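Local coordinates for protein sesquisabinene B synthase 2 (Santalum album, PDB 6A2A) that probably converts farnesyl diphosphate into the sesquiterpene sesquisabinene B, as a magnesium-dependent plant terpene synthase, at residues K246-F249 against N250-S254; F84-T87 against V88-L91; L58-A61 against D62-K65. One frame throughout, in Å; residues are numbered along the deposited sequence.

Interaction 1: K246-F249 against N250-S254; sequences KLDF and NIVQS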
# COMPACT_ATOMS: atom_id res chain seq x y z
N LYS A 246 -23.86 -20.25 5.34
CA LYS A 246 -22.49 -20.69 5.54
C LYS A 246 -21.61 -20.35 4.34
O LYS A 246 -20.44 -19.95 4.48
CB LYS A 246 -22.44 -22.19 5.82
CG LYS A 246 -23.15 -22.61 7.10
CD LYS A 246 -23.02 -24.09 7.38
CE LYS A 246 -23.63 -24.48 8.70
NZ LYS A 246 -23.59 -25.95 8.89
N LEU A 247 -22.15 -20.51 3.13
CA LEU A 247 -21.38 -20.27 1.94
C LEU A 247 -21.06 -18.77 1.79
O LEU A 247 -19.92 -18.40 1.47
CB LEU A 247 -22.22 -20.78 0.75
CG LEU A 247 -21.52 -21.24 -0.52
CD1 LEU A 247 -20.43 -22.25 -0.24
CD2 LEU A 247 -22.54 -21.85 -1.46
N ASP A 248 -22.08 -17.95 1.90
CA ASP A 248 -21.93 -16.50 1.81
C ASP A 248 -21.01 -16.02 2.92
O ASP A 248 -20.19 -15.13 2.67
CB ASP A 248 -23.24 -15.79 1.87
CG ASP A 248 -23.13 -14.32 1.48
OD1 ASP A 248 -22.90 -14.03 0.29
OD2 ASP A 248 -23.18 -13.48 2.42
N PHE A 249 -21.11 -16.61 4.11
CA PHE A 249 -20.20 -16.24 5.19
C PHE A 249 -18.76 -16.43 4.75
O PHE A 249 -17.94 -15.51 4.85
CB PHE A 249 -20.45 -17.03 6.46
CG PHE A 249 -19.76 -16.40 7.64
CD1 PHE A 249 -18.44 -16.68 7.91
CD2 PHE A 249 -20.41 -15.44 8.40
CE1 PHE A 249 -17.78 -16.02 8.94
CE2 PHE A 249 -19.75 -14.82 9.45
CZ PHE A 249 -18.45 -15.10 9.70
N ASN A 250 -18.44 -17.63 4.24
CA ASN A 250 -17.09 -17.90 3.82
C ASN A 250 -16.65 -16.98 2.67
O ASN A 250 -15.46 -16.60 2.62
CB ASN A 250 -16.90 -19.37 3.45
CG ASN A 250 -16.90 -20.31 4.63
OD1 ASN A 250 -16.96 -19.90 5.80
ND2 ASN A 250 -16.86 -21.60 4.33
N ILE A 251 -17.54 -16.63 1.74
CA ILE A 251 -17.14 -15.79 0.62
C ILE A 251 -16.79 -14.38 1.15
O ILE A 251 -15.76 -13.83 0.80
CB ILE A 251 -18.23 -15.75 -0.45
CG1 ILE A 251 -18.38 -17.13 -1.11
CG2 ILE A 251 -17.97 -14.66 -1.46
CD1 ILE A 251 -19.62 -17.27 -1.97
N VAL A 252 -17.68 -13.84 1.98
CA VAL A 252 -17.42 -12.52 2.59
C VAL A 252 -16.12 -12.62 3.40
O VAL A 252 -15.27 -11.75 3.25
CB VAL A 252 -18.59 -12.04 3.46
CG1 VAL A 252 -18.26 -10.71 4.12
CG2 VAL A 252 -19.86 -11.90 2.65
N GLN A 253 -15.95 -13.66 4.18
CA GLN A 253 -14.74 -13.81 4.97
C GLN A 253 -13.50 -13.72 4.08
O GLN A 253 -12.46 -13.21 4.54
CB GLN A 253 -14.78 -15.10 5.77
CG GLN A 253 -13.63 -15.29 6.71
CD GLN A 253 -13.61 -16.67 7.32
OE1 GLN A 253 -13.32 -17.65 6.64
NE2 GLN A 253 -13.95 -16.76 8.60
N SER A 254 -13.54 -14.31 2.87
CA SER A 254 -12.33 -14.29 1.97
C SER A 254 -11.99 -12.86 1.58
O SER A 254 -10.82 -12.58 1.43
CB SER A 254 -12.46 -15.16 0.71
OG SER A 254 -13.35 -14.55 -0.25
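The backbone oxygen of F249, in helix 239-270, is gripped twice: Q253 N, one helical turn on, donates to F249 O over 2.8 Å, and NH2 of R221 on helix 220-232 adds a second bond. R221 also makes a cation-pi contact with the F249 ring, so one arginine reads both the backbone and the side chain. At the edge of that ring, near its plane, comes the Q253 amide: NE2 lies 3.9 Å from F249 CE1, with the two planes 79° apart. NE2 also donates to the carbonyls of V556 and H559, which fixes the turn of the amide. Glutamine suits the place because its long, extended chain carries an N-H group that far. On another side of the helix, V252 CG2 rests 3.7 Å from D248 OD2 and even closer to D248 O, at 3.2 Å. V252 puts CG1 anti to its N (chi1 177°), which leaves CG2 beside the N and facing the preceding turn. The D248 carboxylate is buried, yet OD1 accepts from Q96 and OD2 bonds to the Y95 hydroxyl. Buried polar groups thus find partners outside, joining helix 239-270 to helix 220-232, the Y95-Q96 loop and the C-terminal segment.

Interaction 2: F84-T87 against V88-L91; sequences FIDT and VRRL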
# COMPACT_ATOMS: atom_id res chain seq x y z
N PHE A 84 -39.08 -15.83 9.02
CA PHE A 84 -38.13 -16.18 8.06
C PHE A 84 -37.21 -14.98 7.75
O PHE A 84 -35.99 -15.16 7.67
CB PHE A 84 -38.82 -16.63 6.77
CG PHE A 84 -37.93 -17.32 5.79
CD1 PHE A 84 -37.56 -18.64 5.97
CD2 PHE A 84 -37.45 -16.66 4.66
CE1 PHE A 84 -36.73 -19.27 5.07
CE2 PHE A 84 -36.62 -17.31 3.77
CZ PHE A 84 -36.27 -18.62 3.97
N ILE A 85 -37.80 -13.81 7.56
CA ILE A 85 -36.95 -12.62 7.22
C ILE A 85 -36.17 -12.17 8.47
O ILE A 85 -35.07 -11.60 8.31
CB ILE A 85 -37.79 -11.49 6.60
CG1 ILE A 85 -38.89 -11.00 7.52
CG2 ILE A 85 -38.33 -11.89 5.23
CD1 ILE A 85 -39.44 -9.64 7.17
N ASP A 86 -36.65 -12.41 9.68
CA ASP A 86 -35.87 -12.21 10.93
C ASP A 86 -34.65 -13.12 10.93
O ASP A 86 -33.57 -12.70 11.19
CB ASP A 86 -36.71 -12.34 12.17
CG ASP A 86 -36.01 -11.78 13.42
OD1 ASP A 86 -35.45 -10.64 13.29
OD2 ASP A 86 -36.07 -12.41 14.52
N THR A 87 -34.83 -14.38 10.52
CA THR A 87 -33.74 -15.37 10.36
C THR A 87 -32.73 -14.94 9.30
O THR A 87 -31.51 -15.01 9.51
CB THR A 87 -34.35 -16.75 10.00
OG1 THR A 87 -35.23 -17.07 11.06
CG2 THR A 87 -33.31 -17.82 9.86
N VAL A 88 -33.21 -14.46 8.17
CA VAL A 88 -32.33 -14.00 7.10
C VAL A 88 -31.42 -12.87 7.63
O VAL A 88 -30.26 -12.84 7.40
CB VAL A 88 -33.15 -13.47 5.88
CG1 VAL A 88 -32.28 -12.79 4.86
CG2 VAL A 88 -33.91 -14.57 5.20
N ARG A 89 -32.02 -11.95 8.34
CA ARG A 89 -31.29 -10.81 8.90
C ARG A 89 -30.25 -11.27 9.88
O ARG A 89 -29.13 -10.87 9.87
CB ARG A 89 -32.27 -9.90 9.61
CG ARG A 89 -31.64 -8.78 10.41
CD ARG A 89 -31.41 -9.16 11.84
NE ARG A 89 -30.80 -8.12 12.65
CZ ARG A 89 -31.45 -7.21 13.32
NH1 ARG A 89 -32.76 -7.17 13.29
NH2 ARG A 89 -30.81 -6.34 14.05
N ARG A 90 -30.67 -12.19 10.72
CA ARG A 90 -29.86 -12.69 11.80
C ARG A 90 -28.68 -13.56 11.36
O ARG A 90 -27.67 -13.59 11.96
CB ARG A 90 -30.75 -13.31 12.84
CG ARG A 90 -30.07 -13.39 14.14
CD ARG A 90 -31.00 -13.66 15.28
NE ARG A 90 -30.23 -13.68 16.49
CZ ARG A 90 -30.77 -13.70 17.69
NH1 ARG A 90 -32.07 -13.73 17.80
NH2 ARG A 90 -30.02 -13.67 18.77
N LEU A 91 -28.82 -14.15 10.19
CA LEU A 91 -27.79 -14.89 9.54
C LEU A 91 -26.78 -13.96 8.80
O LEU A 91 -25.86 -14.45 8.22
CB LEU A 91 -28.40 -15.87 8.54
CG LEU A 91 -29.08 -17.07 9.15
CD1 LEU A 91 -29.89 -17.82 8.12
CD2 LEU A 91 -28.11 -17.98 9.87
O HOH W 1 -34.92 -8.49 11.76
O HOH W 2 -34.45 -13.88 16.07
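F84 lays its ring against V88, one turn along helix 78-90, where ring atom CE2 comes 4.1 Å from V88 CG2. The two side chains meet at a slant, the methyl reaching the ring obliquely. With CG anti to the backbone N (chi1 -167°), the F84 ring is carried along the helix toward V88. A large apolar ring suits the place, since it meets both V88 and L241 of helix 239-270, while V88 meets L93 and F97 in the chain that follows. T87 and L91 form a second apolar pair, lying side by side and pointing the same way, with T87 CG2 3.8 Å from L91 CD1. L91 CG settles 3.2 Å from T87 O. Threonine's hydroxyl, OG1, bonds back to the carbonyl of E83, while its methyl lies against the leucine. This is the C-terminal end of a helix of the N-terminal domain: it stops at R90, and L91, already beyond it, packs on F227 and I228 of helix 220-232.

The polar side is built round D86. OD1 of D86 and NH1 of R89 are 4.4 Å apart, too far for a salt bridge, and a water spans them, 2.7 Å from D86 OD1 and 3.0 Å from R89 NH1. A second water joins the other oxygen to R90, 2.7 Å from D86 OD2 and 2.9 Å from R90 NH1. Each water lies at the edge of its guanidinium, in the plane. R89 bends at chi2 (-92°), whereas R90 runs extended from CG to NE, which sets the two guanidinium groups apart. The carboxylate probably shares its charge between a direct partner, R129, and these two water-linked arginines, each of which has its own acidic partner, E133 for R89 and E223 for R90.

Interaction 3: L58-A61 against D62-K65; sequences LKLA and DKLK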
# COMPACT_ATOMS: atom_id res chain seq x y z
N LEU A 58 -18.52 -21.01 -5.42
CA LEU A 58 -19.01 -19.71 -5.99
C LEU A 58 -20.29 -19.89 -6.81
O LEU A 58 -21.21 -19.07 -6.74
CB LEU A 58 -17.93 -19.10 -6.88
CG LEU A 58 -17.02 -18.04 -6.25
CD1 LEU A 58 -16.95 -18.19 -4.72
CD2 LEU A 58 -15.62 -18.10 -6.86
N LYS A 59 -20.31 -20.91 -7.67
CA LYS A 59 -21.47 -21.16 -8.55
C LYS A 59 -22.64 -21.68 -7.69
O LYS A 59 -23.75 -21.24 -7.86
CB LYS A 59 -21.01 -22.08 -9.69
CG LYS A 59 -22.09 -22.67 -10.58
CD LYS A 59 -22.38 -21.88 -11.84
CE LYS A 59 -23.87 -21.67 -12.08
NZ LYS A 59 -24.52 -21.01 -10.91
N LEU A 60 -22.38 -22.54 -6.72
CA LEU A 60 -23.41 -23.01 -5.80
C LEU A 60 -24.00 -21.83 -5.02
O LEU A 60 -25.22 -21.77 -4.78
CB LEU A 60 -22.79 -24.05 -4.88
CG LEU A 60 -23.70 -24.65 -3.81
CD1 LEU A 60 -24.88 -25.42 -4.42
CD2 LEU A 60 -22.89 -25.56 -2.90
N ALA A 61 -23.16 -20.86 -4.64
CA ALA A 61 -23.66 -19.68 -3.90
C ALA A 61 -24.66 -18.87 -4.75
O ALA A 61 -25.70 -18.43 -4.25
CB ALA A 61 -22.49 -18.82 -3.46
N ASP A 62 -24.35 -18.64 -6.02
CA ASP A 62 -25.30 -17.90 -6.88
C ASP A 62 -26.63 -18.67 -7.02
O ASP A 62 -27.71 -18.07 -7.02
CB ASP A 62 -24.71 -17.62 -8.26
CG ASP A 62 -23.34 -16.94 -8.18
OD1 ASP A 62 -23.29 -15.75 -7.84
OD2 ASP A 62 -22.32 -17.62 -8.44
N LYS A 63 -26.52 -19.99 -7.08
CA LYS A 63 -27.68 -20.86 -7.27
C LYS A 63 -28.52 -20.82 -5.99
O LYS A 63 -29.71 -20.60 -6.05
CB LYS A 63 -27.29 -22.30 -7.61
CG LYS A 63 -28.47 -23.26 -7.78
CD LYS A 63 -28.07 -24.65 -8.26
CE LYS A 63 -28.60 -25.77 -7.39
NZ LYS A 63 -27.49 -26.58 -6.84
N LEU A 64 -27.86 -21.00 -4.85
CA LEU A 64 -28.59 -20.95 -3.59
C LEU A 64 -29.15 -19.56 -3.31
O LEU A 64 -30.21 -19.47 -2.70
CB LEU A 64 -27.67 -21.44 -2.47
CG LEU A 64 -27.32 -22.92 -2.48
CD1 LEU A 64 -26.68 -23.30 -1.16
CD2 LEU A 64 -28.54 -23.80 -2.75
N LYS A 65 -28.50 -18.48 -3.77
CA LYS A 65 -29.04 -17.13 -3.55
C LYS A 65 -30.42 -17.02 -4.20
O LYS A 65 -31.39 -16.51 -3.62
CB LYS A 65 -28.12 -16.04 -4.11
CG LYS A 65 -28.67 -14.64 -3.89
CD LYS A 65 -27.75 -13.49 -4.28
CE LYS A 65 -28.52 -12.19 -4.26
NZ LYS A 65 -27.65 -10.99 -4.33
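L60 and L64 make the tight side of this helical turn: L60 CD1 reaches L64 CG at 4.0 Å, branch against branch. A chi1 of 179° swings L60's CD1 over toward the next turn. Beneath the pair the backbone is firmly bonded, L64 N donating to L60 O over 2.8 Å, almost straight at 169°. A61 belongs to the same inner side, and its small methyl allows L247 and I251 of helix 239-270 to come close. The outer side is looser and charged. K59, D62 and K63 are exposed, as suits long or ionic groups facing water, and K59 NZ and D62 OD2 stay 4.7 Å apart, opposite in charge but not touching. K63 bends at its last two torsions, which curls NZ to within 3.7 Å of L60 CD1, so the amino group hangs beside the leucine. K65 does not belong to this solvent side: it stretches across Y244 of helix 239-270, and its NZ bonds to the side-chain oxygen of Q96. With A61 and L64 buried, L60 beside them, and K59, D62 and K63 to solvent, the helix is amphipathic, an outer one of the largely helical N-terminal domain of plant terpene synthases.

From the N terminus the chain passes interaction 3 on helix 55-73, interaction 2 on helix 78-90 and interaction 1 on helix 239-270. Each covers about two turns of one helix, interaction 2 running just past the end of its helix at L91, so none closes a long loop, and they follow in series without nesting or crossing. Interactions 1 and 3 touch directly: L247 CD2 is 3.4 Å from A61 N, and I251 CD1 is 3.6 Å from A61 CB. Q96 adds a polar link, bonding both D248 and K65. Interaction 2 stays about 6 Å from interaction 1 at the nearest atoms, yet packs on L241 and A245 of the same helix 239-270, which thereby joins both N-terminal helices.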